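Replicative DNA helicase (PDB 6OWN) carries an intein, represented here by its zinc-bound splicing domain, which probably excises itself and joins the flanking parts of the DNA helicase. Local coordinates at residues L27-E32 and N123-Y128. Sequence-based numbering, arbitrary orientation.
Sequences LGPDGE and NPEHLY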
ATOM      1  N   LEU A  27       7.966   1.178  -7.458  1.00 17.80           N
ATOM      2  CA  LEU A  27       7.339   1.529  -8.729  1.00 14.61           C
ATOM      3  C   LEU A  27       6.230   2.538  -8.474  1.00 20.34           C
ATOM      4  O   LEU A  27       5.417   2.345  -7.565  1.00 19.37           O
ATOM      5  CB  LEU A  27       6.776   0.292  -9.435  1.00 17.43           C
ATOM      6  CG  LEU A  27       7.798  -0.773  -9.865  1.00 14.84           C
ATOM      7  CD1 LEU A  27       7.142  -1.826 -10.772  1.00 19.37           C
ATOM      8  CD2 LEU A  27       8.999  -0.125 -10.567  1.00 18.65           C
ATOM      9  N   GLY A  28       6.209   3.613  -9.270  1.00 15.30           N
ATOM     10  CA  GLY A  28       5.233   4.664  -9.133  1.00 18.54           C
ATOM     11  C   GLY A  28       3.940   4.350  -9.858  1.00 22.54           C
ATOM     12  O   GLY A  28       3.732   3.233 -10.341  1.00 19.88           O
ATOM     13  N   PRO A  29       3.043   5.338  -9.961  1.00 23.36           N
ATOM     14  CA  PRO A  29       1.704   5.052 -10.499  1.00 25.82           C
ATOM     15  C   PRO A  29       1.708   4.697 -11.973  1.00 26.53           C
ATOM     16  O   PRO A  29       0.732   4.110 -12.455  1.00 27.58           O
ATOM     17  CB  PRO A  29       0.934   6.353 -10.234  1.00 29.42           C
ATOM     18  CG  PRO A  29       1.998   7.412 -10.245  1.00 29.44           C
ATOM     19  CD  PRO A  29       3.229   6.769  -9.661  1.00 22.14           C
ATOM     20  N   ASP A  30       2.773   5.029 -12.695  1.00 22.00           N
ATOM     21  CA  ASP A  30       2.954   4.645 -14.086  1.00 22.61           C
ATOM     22  C   ASP A  30       3.884   3.450 -14.245  1.00 20.88           C
ATOM     23  O   ASP A  30       4.292   3.139 -15.369  1.00 22.14           O
ATOM     24  CB  ASP A  30       3.499   5.835 -14.879  1.00 28.18           C
ATOM     25  CG  ASP A  30       4.801   6.386 -14.291  1.00 31.39           C
ATOM     26  OD1 ASP A  30       5.242   5.909 -13.216  1.00 29.71           O
ATOM     27  OD2 ASP A  30       5.377   7.307 -14.901  1.00 26.27           O
ATOM     28  N   GLY A  31       4.246   2.784 -13.149  1.00 23.01           N
ATOM     29  CA  GLY A  31       5.160   1.662 -13.228  1.00 19.66           C
ATOM     30  C   GLY A  31       6.625   2.022 -13.332  1.00 24.79           C
ATOM     31  O   GLY A  31       7.468   1.114 -13.334  1.00 23.46           O
ATOM     32  N   GLU A  32       6.965   3.302 -13.398  1.00 20.56           N
ATOM     33  CA  GLU A  32       8.359   3.716 -13.465  1.00 21.59           C
ATOM     34  C   GLU A  32       8.980   3.771 -12.071  1.00 21.11           C
ATOM     35  O   GLU A  32       8.267   3.905 -11.070  1.00 20.89           O
ATOM     36  CB  GLU A  32       8.463   5.074 -14.151  1.00 21.23           C
ATOM     37  CG  GLU A  32       8.000   5.050 -15.615  1.00 24.09           C
ATOM     38  CD  GLU A  32       8.779   4.046 -16.454  1.00 29.00           C
ATOM     39  OE1 GLU A  32      10.011   3.944 -16.277  1.00 22.35           O
ATOM     40  OE2 GLU A  32       8.159   3.352 -17.287  1.00 32.35           O
ATOM     41  N   ASN A 123       7.482  10.648  -6.160  1.00 24.95           N
ATOM     42  CA  ASN A 123       6.801  11.126  -7.359  1.00 16.14           C
ATOM     43  C   ASN A 123       5.673  12.078  -6.972  1.00 21.63           C
ATOM     44  O   ASN A 123       5.206  12.064  -5.829  1.00 23.36           O
ATOM     45  CB  ASN A 123       6.276   9.953  -8.180  1.00 18.81           C
ATOM     46  CG  ASN A 123       5.288   9.096  -7.419  1.00 24.10           C
ATOM     47  OD1 ASN A 123       4.116   9.442  -7.295  1.00 25.67           O
ATOM     48  ND2 ASN A 123       5.754   7.951  -6.929  1.00 22.40           N
ATOM     49  N   PRO A 124       5.237  12.955  -7.887  1.00 23.26           N
ATOM     50  CA  PRO A 124       4.290  14.017  -7.493  1.00 25.69           C
ATOM     51  C   PRO A 124       2.947  13.517  -6.982  1.00 25.37           C
ATOM     52  O   PRO A 124       2.238  14.274  -6.306  1.00 25.21           O
ATOM     53  CB  PRO A 124       4.119  14.830  -8.785  1.00 21.43           C
ATOM     54  CG  PRO A 124       5.388  14.573  -9.563  1.00 23.09           C
ATOM     55  CD  PRO A 124       5.731  13.146  -9.263  1.00 22.16           C
ATOM     56  N   GLU A 125       2.555  12.292  -7.306  1.00 25.62           N
ATOM     57  CA  GLU A 125       1.316  11.732  -6.788  1.00 21.85           C
ATOM     58  C   GLU A 125       1.510  11.009  -5.459  1.00 24.15           C
ATOM     59  O   GLU A 125       0.523  10.648  -4.810  1.00 20.95           O
ATOM     60  CB  GLU A 125       0.707  10.791  -7.831  1.00 20.45           C
ATOM     61  CG  GLU A 125       0.356  11.474  -9.172  1.00 31.17           C
ATOM     62  CD  GLU A 125       1.565  11.770 -10.081  1.00 40.15           C
ATOM     63  OE1 GLU A 125       1.427  12.635 -10.986  1.00 32.35           O
ATOM     64  OE2 GLU A 125       2.648  11.154  -9.891  1.00 33.05           O
ATOM     65  N   HIS A 126       2.759  10.801  -5.047  1.00 24.50           N
ATOM     66  CA  HIS A 126       3.094  10.154  -3.782  1.00 24.22           C
ATOM     67  C   HIS A 126       2.441   8.781  -3.659  1.00 22.42           C
ATOM     68  O   HIS A 126       1.909   8.406  -2.613  1.00 24.09           O
ATOM     69  CB  HIS A 126       2.740  11.060  -2.605  1.00 28.79           C
ATOM     70  CG  HIS A 126       3.498  12.354  -2.617  1.00 28.85           C
ATOM     71  ND1 HIS A 126       4.876  12.406  -2.557  1.00 33.88           N
ATOM     72  CD2 HIS A 126       3.077  13.637  -2.723  1.00 26.84           C
ATOM     73  CE1 HIS A 126       5.270  13.666  -2.598  1.00 33.44           C
ATOM     74  NE2 HIS A 126       4.199  14.433  -2.702  1.00 45.32           N
ATOM     75  N   LEU A 127       2.519   8.013  -4.743  1.00 19.39           N
ATOM     76  CA  LEU A 127       1.918   6.688  -4.829  1.00 20.11           C
ATOM     77  C   LEU A 127       2.975   5.657  -5.183  1.00 21.15           C
ATOM     78  O   LEU A 127       3.919   5.956  -5.916  1.00 16.11           O
ATOM     79  CB  LEU A 127       0.829   6.626  -5.900  1.00 17.31           C
ATOM     80  CG  LEU A 127      -0.366   7.579  -5.859  1.00 26.02           C
ATOM     81  CD1 LEU A 127      -1.305   7.264  -7.006  1.00 23.24           C
ATOM     82  CD2 LEU A 127      -1.097   7.466  -4.538  1.00 25.81           C
ATOM     83  N   TYR A 128       2.795   4.440  -4.671  1.00 17.51           N
ATOM     84  CA  TYR A 128       3.616   3.305  -5.068  1.00 21.77           C
ATOM     85  C   TYR A 128       2.720   2.084  -5.220  1.00 19.17           C
ATOM     86  O   TYR A 128       1.608   2.039  -4.697  1.00 20.79           O
ATOM     87  CB  TYR A 128       4.757   3.019  -4.070  1.00 15.79           C
ATOM     88  CG  TYR A 128       4.321   2.729  -2.646  1.00 19.34           C
ATOM     89  CD1 TYR A 128       4.123   3.765  -1.737  1.00 21.30           C
ATOM     90  CD2 TYR A 128       4.118   1.412  -2.203  1.00 16.25           C
ATOM     91  CE1 TYR A 128       3.725   3.504  -0.429  1.00 22.74           C
ATOM     92  CE2 TYR A 128       3.734   1.145  -0.895  1.00 19.78           C
ATOM     93  CZ  TYR A 128       3.534   2.191  -0.017  1.00 20.63           C
ATOM     94  OH  TYR A 128       3.135   1.930   1.273  1.00 21.48           O
TER
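Pro29 CD lies over one face of the Asn123 side-chain amide, 3.7 Å from Asn123 OD1. The two side chains approach from opposite directions. At the amide edge, Asn123 ND2 donates to Leu127 O at 2.9 Å, nearly in the amide plane and in the carbonyl plane. Gly28 CA lies near the same ND2. Pro29 CG is 3.8 Å from Glu125 OE2; the Glu125 chain bends at chi2, and the Glu125 and Pro29 side chains cross at about a right angle. Pro29 CB touches Leu127 CD1 at 4.0 Å.

The amide is fixed from both ends. Asn123 CG lies between the backbone N and the carbonyl carbon (chi1 60°), which turns the amide back over its own turn. ND2 also bonds Thr34 OG1. OD1 accepts weak bonds from Leu127 N and Glu125 N. The bonds to Leu127 and Glu125 hold the amide across the type I turn from Asn123 to His126 and fix its rotation. Pro29 packs on the amide so held.

No hydrogen bond links the two segments directly. Their closest approach is a CA-H...O contact, Tyr128 CA to Leu27 O, 3.2 Å. Tyr128 belongs to a zinc site with Cys118 and Val119 of strand 116-121. The all-beta splicing domain is consistent with the Hint fold of inteins. Residues 28-31 form a type I turn between strands 25-27 and 33-39. Leu27 also pairs through its backbone with Leu129, so this turn borders strand 127-130, which pairs with strand 135-138.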